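Local coordinates for protein 3-hexulose-6-phosphate isomerase (Methanocaldococcus jannaschii, PDB 1JEO) that catalyses the interconversion of D-arabino-hex-3-ulose 6-phosphate and beta-D-fructose 6-phosphate, an isomerisation that serves the biosynthesis of ribose 5-phosphate, at residues 4-9 / 138-143; 30-35 / 126-131; 56-61 / 152-157. One frame throughout, in Å; residues are numbered along the deposited sequence.

Contact 1: 4-9 / 138-143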
# COMPACT_ATOMS: atom_id res chain seq x y z
N LEU A 4 23.42 6.50 -18.47
CA LEU A 4 22.57 6.40 -17.25
C LEU A 4 21.18 5.81 -17.55
O LEU A 4 20.14 6.45 -17.34
CB LEU A 4 22.48 7.76 -16.53
CG LEU A 4 22.53 9.08 -17.31
CD1 LEU A 4 21.72 10.13 -16.58
CD2 LEU A 4 23.97 9.54 -17.48
N GLU A 5 21.20 4.56 -18.01
CA GLU A 5 20.02 3.79 -18.39
C GLU A 5 19.07 3.50 -17.21
O GLU A 5 17.85 3.61 -17.35
CB GLU A 5 20.47 2.47 -19.03
CG GLU A 5 19.40 1.67 -19.77
CD GLU A 5 19.92 0.33 -20.27
OE1 GLU A 5 19.41 -0.71 -19.81
OE2 GLU A 5 20.84 0.33 -21.11
N GLU A 6 19.64 3.16 -16.05
CA GLU A 6 18.86 2.84 -14.84
C GLU A 6 18.09 4.02 -14.26
O GLU A 6 16.94 3.86 -13.85
CB GLU A 6 19.76 2.22 -13.76
CG GLU A 6 20.26 0.81 -14.07
CD GLU A 6 21.36 0.76 -15.13
OE1 GLU A 6 21.48 -0.28 -15.80
OE2 GLU A 6 22.10 1.75 -15.27
N LEU A 7 18.72 5.20 -14.28
CA LEU A 7 18.10 6.43 -13.77
C LEU A 7 16.94 6.85 -14.68
O LEU A 7 15.92 7.34 -14.19
CB LEU A 7 19.13 7.55 -13.65
CG LEU A 7 18.72 8.88 -12.99
CD1 LEU A 7 18.30 8.67 -11.53
CD2 LEU A 7 19.87 9.84 -13.06
N ASP A 8 17.08 6.60 -15.98
CA ASP A 8 16.04 6.91 -16.97
C ASP A 8 14.83 6.00 -16.81
O ASP A 8 13.69 6.43 -16.99
CB ASP A 8 16.59 6.80 -18.40
CG ASP A 8 17.47 7.98 -18.80
OD1 ASP A 8 18.22 7.83 -19.78
OD2 ASP A 8 17.40 9.05 -18.15
N ILE A 9 15.09 4.73 -16.46
CA ILE A 9 14.03 3.74 -16.24
C ILE A 9 13.24 4.12 -14.99
O ILE A 9 12.01 4.14 -15.02
CB ILE A 9 14.61 2.30 -16.19
CG1 ILE A 9 14.98 1.86 -17.61
CG2 ILE A 9 13.60 1.29 -15.58
CD1 ILE A 9 15.91 0.67 -17.68
N LYS A 138 17.98 -5.30 -16.39
CA LYS A 138 19.01 -6.28 -16.02
C LYS A 138 19.68 -5.89 -14.69
O LYS A 138 19.95 -6.75 -13.85
CB LYS A 138 20.06 -6.36 -17.13
CG LYS A 138 21.08 -7.48 -16.98
CD LYS A 138 22.12 -7.41 -18.08
CE LYS A 138 23.10 -8.56 -18.00
NZ LYS A 138 24.15 -8.45 -19.05
N TYR A 139 19.90 -4.59 -14.50
CA TYR A 139 20.55 -4.08 -13.29
C TYR A 139 19.61 -3.52 -12.23
O TYR A 139 20.04 -2.99 -11.20
CB TYR A 139 21.69 -3.13 -13.67
CG TYR A 139 22.77 -3.82 -14.49
CD1 TYR A 139 23.03 -3.43 -15.82
CD2 TYR A 139 23.48 -4.93 -13.97
CE1 TYR A 139 23.99 -4.14 -16.62
CE2 TYR A 139 24.43 -5.63 -14.74
CZ TYR A 139 24.68 -5.23 -16.06
OH TYR A 139 25.60 -5.93 -16.81
N LEU A 140 18.31 -3.69 -12.47
CA LEU A 140 17.21 -3.31 -11.56
C LEU A 140 16.32 -4.57 -11.64
O LEU A 140 15.22 -4.53 -12.20
CB LEU A 140 16.47 -2.05 -12.06
CG LEU A 140 17.18 -0.69 -12.05
CD1 LEU A 140 16.37 0.33 -12.83
CD2 LEU A 140 17.46 -0.22 -10.63
N PRO A 141 16.77 -5.70 -11.03
CA PRO A 141 16.08 -6.99 -11.03
C PRO A 141 14.95 -7.20 -10.04
O PRO A 141 14.76 -6.40 -9.13
CB PRO A 141 17.22 -7.98 -10.71
CG PRO A 141 18.44 -7.12 -10.46
CD PRO A 141 17.90 -5.79 -10.10
N MET A 142 14.28 -8.36 -10.17
CA MET A 142 13.15 -8.79 -9.33
C MET A 142 12.06 -7.70 -9.26
O MET A 142 11.66 -7.15 -10.29
CB MET A 142 13.62 -9.16 -7.90
CG MET A 142 14.88 -10.01 -7.77
SD MET A 142 14.75 -11.66 -8.44
CE MET A 142 13.76 -12.45 -7.17
N GLY A 143 11.68 -7.33 -8.04
CA GLY A 143 10.67 -6.32 -7.84
C GLY A 143 11.23 -4.95 -7.49
O GLY A 143 10.47 -4.10 -7.05
O HOH W 1 19.85 -2.20 -16.28

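Contact 2: 30-35 / 126-131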
# COMPACT_ATOMS: atom_id res chain seq x y z
N LEU A 30 -7.66 5.14 -6.76
CA LEU A 30 -7.05 5.97 -5.71
C LEU A 30 -8.12 6.48 -4.75
O LEU A 30 -7.92 6.45 -3.53
CB LEU A 30 -6.30 7.16 -6.35
CG LEU A 30 -5.70 8.27 -5.47
CD1 LEU A 30 -4.62 7.72 -4.54
CD2 LEU A 30 -5.13 9.37 -6.35
N ASP A 31 -9.26 6.92 -5.30
CA ASP A 31 -10.40 7.42 -4.52
C ASP A 31 -11.00 6.33 -3.65
O ASP A 31 -11.34 6.57 -2.49
CB ASP A 31 -11.49 8.01 -5.42
CG ASP A 31 -11.12 9.37 -6.01
OD1 ASP A 31 -10.17 10.02 -5.51
OD2 ASP A 31 -11.78 9.80 -6.97
N SER A 32 -11.06 5.11 -4.20
CA SER A 32 -11.60 3.95 -3.49
C SER A 32 -10.67 3.53 -2.35
O SER A 32 -11.15 3.23 -1.26
CB SER A 32 -11.81 2.78 -4.46
OG SER A 32 -12.48 1.70 -3.83
N LEU A 33 -9.35 3.59 -2.58
CA LEU A 33 -8.35 3.25 -1.56
C LEU A 33 -8.46 4.19 -0.36
O LEU A 33 -8.53 3.73 0.78
CB LEU A 33 -6.92 3.30 -2.16
CG LEU A 33 -5.65 3.22 -1.27
CD1 LEU A 33 -5.56 1.93 -0.49
CD2 LEU A 33 -4.41 3.38 -2.14
N ILE A 34 -8.57 5.49 -0.64
CA ILE A 34 -8.70 6.54 0.37
C ILE A 34 -10.03 6.45 1.14
O ILE A 34 -10.04 6.59 2.37
CB ILE A 34 -8.51 7.95 -0.28
CG1 ILE A 34 -7.07 8.08 -0.78
CG2 ILE A 34 -8.83 9.09 0.71
CD1 ILE A 34 -6.84 9.25 -1.69
N ASP A 35 -11.11 6.15 0.43
CA ASP A 35 -12.45 6.01 1.02
C ASP A 35 -12.50 4.84 2.01
O ASP A 35 -13.03 4.99 3.12
CB ASP A 35 -13.50 5.83 -0.09
CG ASP A 35 -14.92 6.06 0.40
OD1 ASP A 35 -15.17 7.07 1.09
OD2 ASP A 35 -15.80 5.24 0.08
N ALA A 126 -8.79 -10.29 -3.70
CA ALA A 126 -8.93 -8.85 -3.55
C ALA A 126 -10.21 -8.24 -4.10
O ALA A 126 -10.70 -8.63 -5.16
CB ALA A 126 -7.73 -8.15 -4.14
N ASP A 127 -10.73 -7.25 -3.37
CA ASP A 127 -11.93 -6.51 -3.74
C ASP A 127 -11.52 -5.39 -4.71
O ASP A 127 -12.29 -5.00 -5.59
CB ASP A 127 -12.57 -5.89 -2.50
CG ASP A 127 -14.08 -5.69 -2.63
OD1 ASP A 127 -14.77 -6.59 -3.15
OD2 ASP A 127 -14.57 -4.63 -2.20
N LEU A 128 -10.31 -4.88 -4.51
CA LEU A 128 -9.72 -3.82 -5.32
C LEU A 128 -8.26 -4.17 -5.61
O LEU A 128 -7.49 -4.46 -4.69
CB LEU A 128 -9.79 -2.47 -4.57
CG LEU A 128 -9.09 -1.23 -5.14
CD1 LEU A 128 -9.78 -0.72 -6.41
CD2 LEU A 128 -9.05 -0.13 -4.09
N THR A 129 -7.91 -4.17 -6.88
CA THR A 129 -6.55 -4.45 -7.30
C THR A 129 -5.97 -3.19 -7.94
O THR A 129 -6.61 -2.56 -8.79
CB THR A 129 -6.48 -5.65 -8.29
OG1 THR A 129 -6.97 -6.82 -7.65
CG2 THR A 129 -5.03 -5.92 -8.74
N ILE A 130 -4.79 -2.78 -7.46
CA ILE A 130 -4.10 -1.60 -7.98
C ILE A 130 -2.76 -2.05 -8.61
O ILE A 130 -1.76 -2.21 -7.90
CB ILE A 130 -3.87 -0.51 -6.87
CG1 ILE A 130 -5.20 -0.10 -6.23
CG2 ILE A 130 -3.17 0.73 -7.48
CD1 ILE A 130 -5.09 0.92 -5.09
N PRO A 131 -2.74 -2.31 -9.94
CA PRO A 131 -1.51 -2.74 -10.61
C PRO A 131 -0.57 -1.57 -10.89
O PRO A 131 -1.01 -0.49 -11.29
CB PRO A 131 -2.02 -3.33 -11.94
CG PRO A 131 -3.49 -3.55 -11.72
CD PRO A 131 -3.87 -2.38 -10.89

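Contact 3: 56-61 / 152-157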
# COMPACT_ATOMS: atom_id res chain seq x y z
N ARG A 56 5.69 -1.26 5.70
CA ARG A 56 5.90 -0.71 7.05
C ARG A 56 6.02 0.83 7.01
O ARG A 56 5.53 1.51 7.91
CB ARG A 56 7.15 -1.32 7.70
CG ARG A 56 6.97 -2.73 8.23
CD ARG A 56 8.28 -3.29 8.77
NE ARG A 56 8.19 -4.65 9.31
CZ ARG A 56 8.33 -5.76 8.58
NH1 ARG A 56 8.55 -5.69 7.27
NH2 ARG A 56 8.26 -6.94 9.17
N CYS A 57 6.61 1.36 5.94
CA CYS A 57 6.76 2.81 5.76
C CYS A 57 5.39 3.49 5.66
O CYS A 57 5.19 4.58 6.21
CB CYS A 57 7.57 3.13 4.50
SG CYS A 57 9.30 2.67 4.56
N PHE A 58 4.45 2.81 5.01
CA PHE A 58 3.08 3.29 4.83
C PHE A 58 2.29 3.11 6.13
O PHE A 58 1.54 4.02 6.52
CB PHE A 58 2.42 2.54 3.67
CG PHE A 58 1.00 2.97 3.36
CD1 PHE A 58 -0.03 2.01 3.34
CD2 PHE A 58 0.69 4.31 3.06
CE1 PHE A 58 -1.37 2.38 3.01
CE2 PHE A 58 -0.64 4.69 2.72
CZ PHE A 58 -1.67 3.72 2.70
N ALA A 59 2.47 1.97 6.79
CA ALA A 59 1.79 1.65 8.06
C ALA A 59 2.11 2.67 9.14
O ALA A 59 1.22 3.14 9.86
CB ALA A 59 2.15 0.25 8.52
N MET A 60 3.39 3.06 9.20
CA MET A 60 3.88 4.05 10.16
C MET A 60 3.27 5.43 9.87
O MET A 60 2.80 6.11 10.78
CB MET A 60 5.41 4.14 10.09
CG MET A 60 6.02 5.10 11.09
SD MET A 60 7.79 5.26 10.95
CE MET A 60 8.29 3.84 11.90
N ARG A 61 3.23 5.79 8.59
CA ARG A 61 2.69 7.08 8.17
C ARG A 61 1.17 7.21 8.40
O ARG A 61 0.71 8.29 8.79
CB ARG A 61 3.10 7.39 6.72
CG ARG A 61 3.17 8.87 6.38
CD ARG A 61 4.14 9.71 7.21
NE ARG A 61 5.40 9.97 6.52
CZ ARG A 61 6.57 10.14 7.13
NH1 ARG A 61 6.65 10.06 8.45
NH2 ARG A 61 7.66 10.37 6.42
N ILE A 152 6.68 5.45 -3.47
CA ILE A 152 6.31 6.78 -3.95
C ILE A 152 4.78 6.92 -4.07
O ILE A 152 4.23 7.90 -3.58
CB ILE A 152 7.08 7.14 -5.26
CG1 ILE A 152 8.57 7.29 -4.91
CG2 ILE A 152 6.56 8.45 -5.88
CD1 ILE A 152 9.52 7.34 -6.08
N PHE A 153 4.11 5.88 -4.57
CA PHE A 153 2.65 5.85 -4.71
C PHE A 153 1.99 5.98 -3.33
O PHE A 153 1.07 6.78 -3.15
CB PHE A 153 2.18 4.55 -5.40
CG PHE A 153 0.67 4.35 -5.40
CD1 PHE A 153 -0.17 5.20 -6.16
CD2 PHE A 153 0.09 3.34 -4.62
CE1 PHE A 153 -1.58 5.04 -6.12
CE2 PHE A 153 -1.33 3.17 -4.57
CZ PHE A 153 -2.16 4.02 -5.33
N LEU A 154 2.47 5.18 -2.38
CA LEU A 154 1.94 5.18 -1.02
C LEU A 154 2.15 6.49 -0.27
O LEU A 154 1.32 6.86 0.55
CB LEU A 154 2.47 3.97 -0.23
CG LEU A 154 1.90 2.64 -0.73
CD1 LEU A 154 2.64 1.50 -0.08
CD2 LEU A 154 0.40 2.53 -0.50
N ASP A 155 3.22 7.21 -0.61
CA ASP A 155 3.49 8.52 -0.00
C ASP A 155 2.58 9.56 -0.65
O ASP A 155 2.19 10.53 0.00
CB ASP A 155 4.96 8.92 -0.15
CG ASP A 155 5.88 8.14 0.79
OD1 ASP A 155 5.45 7.72 1.88
OD2 ASP A 155 7.07 7.98 0.45
N LEU A 156 2.19 9.32 -1.91
CA LEU A 156 1.27 10.22 -2.63
C LEU A 156 -0.16 10.02 -2.11
O LEU A 156 -0.95 10.96 -2.13
CB LEU A 156 1.32 9.99 -4.15
CG LEU A 156 2.59 10.33 -4.95
CD1 LEU A 156 2.38 9.99 -6.41
CD2 LEU A 156 2.96 11.79 -4.80
N VAL A 157 -0.46 8.82 -1.61
CA VAL A 157 -1.77 8.50 -1.03
C VAL A 157 -1.87 9.26 0.30
O VAL A 157 -2.89 9.89 0.59
CB VAL A 157 -1.94 6.96 -0.80
CG1 VAL A 157 -3.21 6.64 -0.01
CG2 VAL A 157 -2.00 6.25 -2.15
O HOH W 2 4.50 10.09 3.65

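Contact 1: 4-9 / 138-143
Glu6, in the first turn of helix 5-15, faces Leu140 in the irregular segment 138-143, and their CA atoms, 7.2 Å apart, mark the nearest backbone approach. Leu140 points its CD1 at the helix, meeting the backbone carbonyl O of Glu6 at 3.7 Å and CG2 of Ile9 at 4.0 Å, while its CG lies against CG of Glu6. The Glu6 chain then bends at chi2 (74°), which carries the carboxylate back to Tyr139. OE1 reaches the edge of that ring near its plane, 3.5 Å from CD1, with the carboxylate and ring planes 64° apart. The polar link across the contact runs through a water: it donates to OE1 of Glu6 at 2.6 Å and accepts from the backbone N of Tyr139 at 3.0 Å. Lys138 lays its CG over one face of the same ring. Cutting Glu6 back to an alanine would probably leave the Tyr139 amide and its water without the carboxylate that joins them to the helix, and Leu140 without the methylene it rests on. With 185 Å² buried in all and most of the touching residues only partly exposed, the chemistry is that of a small surface contact, in which one bent glutamate offers carbon to a leucine and oxygen to a bridging water, joining the N-terminal helix to the loop that leads into helix 144-164.

Contact 2: 30-35 / 126-131
Leu33 and Ile130 make the purely apolar part of this contact: CD2 of Leu33 meets CD1 of Ile130 at 3.9 Å, the two side chains crossing at about a right angle. Ile130 gets there with its CG1 branch anti to the carbonyl carbon (chi1 -56°) and the chain extended beyond it (chi2 178°), which sends CD1 from the strand to the helix. Leu128, two residues earlier on the same side of the strand, approaches the helix with CD2. This methyl lies 4.0 Å from the backbone N of Leu33 and 4.5 Å from CB of Leu33, so it rests against the helix backbone as much as against a side chain.

The segments belong to helix 24-39 and to strand 128-130, an outermost strand, within this chain, of the five-stranded parallel sheet of this SIS domain, whose strand order is 2-1-3-4-5. The axes of helix 30-35 and strand 128-130 come within 9.8 Å and their directions differ by 123°, so the helix segment runs obliquely across the strand, well away from antiparallel. Backbone hydrogen bonds from Leu128 and Ile130 to Ala114 tie the strand to its neighbour 112-115.

The mixed contact is made by Ser32, whose OG sits 3.9 Å from CD2 of Leu128, a van der Waals approach to a methyl. The hydroxyl is hydrogen-bonded to NE of Arg36, one turn further along the helix. Polar links at the margins use helix residues just beyond the segment: the Arg36 guanidinium also forms a salt bridge with the loop residue Asp127, and Lys29 NZ bonds to the carbonyl O of the strand residue Thr129.

Contact 3: 56-61 / 152-157
Phe58 presents one face of its ring to Leu154, whose CD2 methyl stands 3.7 Å from the ring centroid and only 3° off the normal, a nearly centred CH-pi contact. The evidence for centring is also in the individual atoms, since CD2 lies at almost the same distance from CD1, CE1 and CZ of the ring. With CG anti to the backbone N (chi1 -179°), the ring is set with its face against Leu154. The two side chains cross at about a right angle, and Leu154 touches Phe58 with more than one carbon: CB comes 3.8 Å from CD2 of Phe58, and CD1 lies 3.9 Å from CB of Phe58. The backbone joins in, as the carbonyl O of Leu154 is 3.6 Å from CD2 of Phe58. Val157, a turn later, adds CG1 at 4.2 Å from CE2 of Phe58, approaching obliquely.

Farther out, a water accepts from NE of Arg61 at 3.0 Å, in the guanidinium plane, and donates to OD1 of Asp155, bridging opposite charges that do not touch directly.

All three touching residues are buried near the centre of the chain. Beyond them, Phe58 also packs on Ile37 of helix 24-39 and Ile87 of strand 85-89, while Leu154 reaches Ile89, so the two helices meet over the central strand of the parallel sheet.

In the fold
The chain starts with helix 5-15, which contact 1 later joins to the loop 138-143, closing a span of 128 intervening residues. Contact 2 is nested inside that span, bringing helix 24-39 to strand 128-130 at an edge of the sheet. Contact 3 starts within it too, at helix 49-64, but closes only on helix 144-164, so it crosses both others. Contacts 2 and 3 meet where Leu33 and Leu30 pack on Val157 and Ile130 on Phe153, so that helices 24-39 and 144-164 pack on each other and against strand 128-130 of the sheet. Contact 1 stands apart at the surface, its centre about 22 Å from that of contact 3 and about 27 Å from that of contact 2.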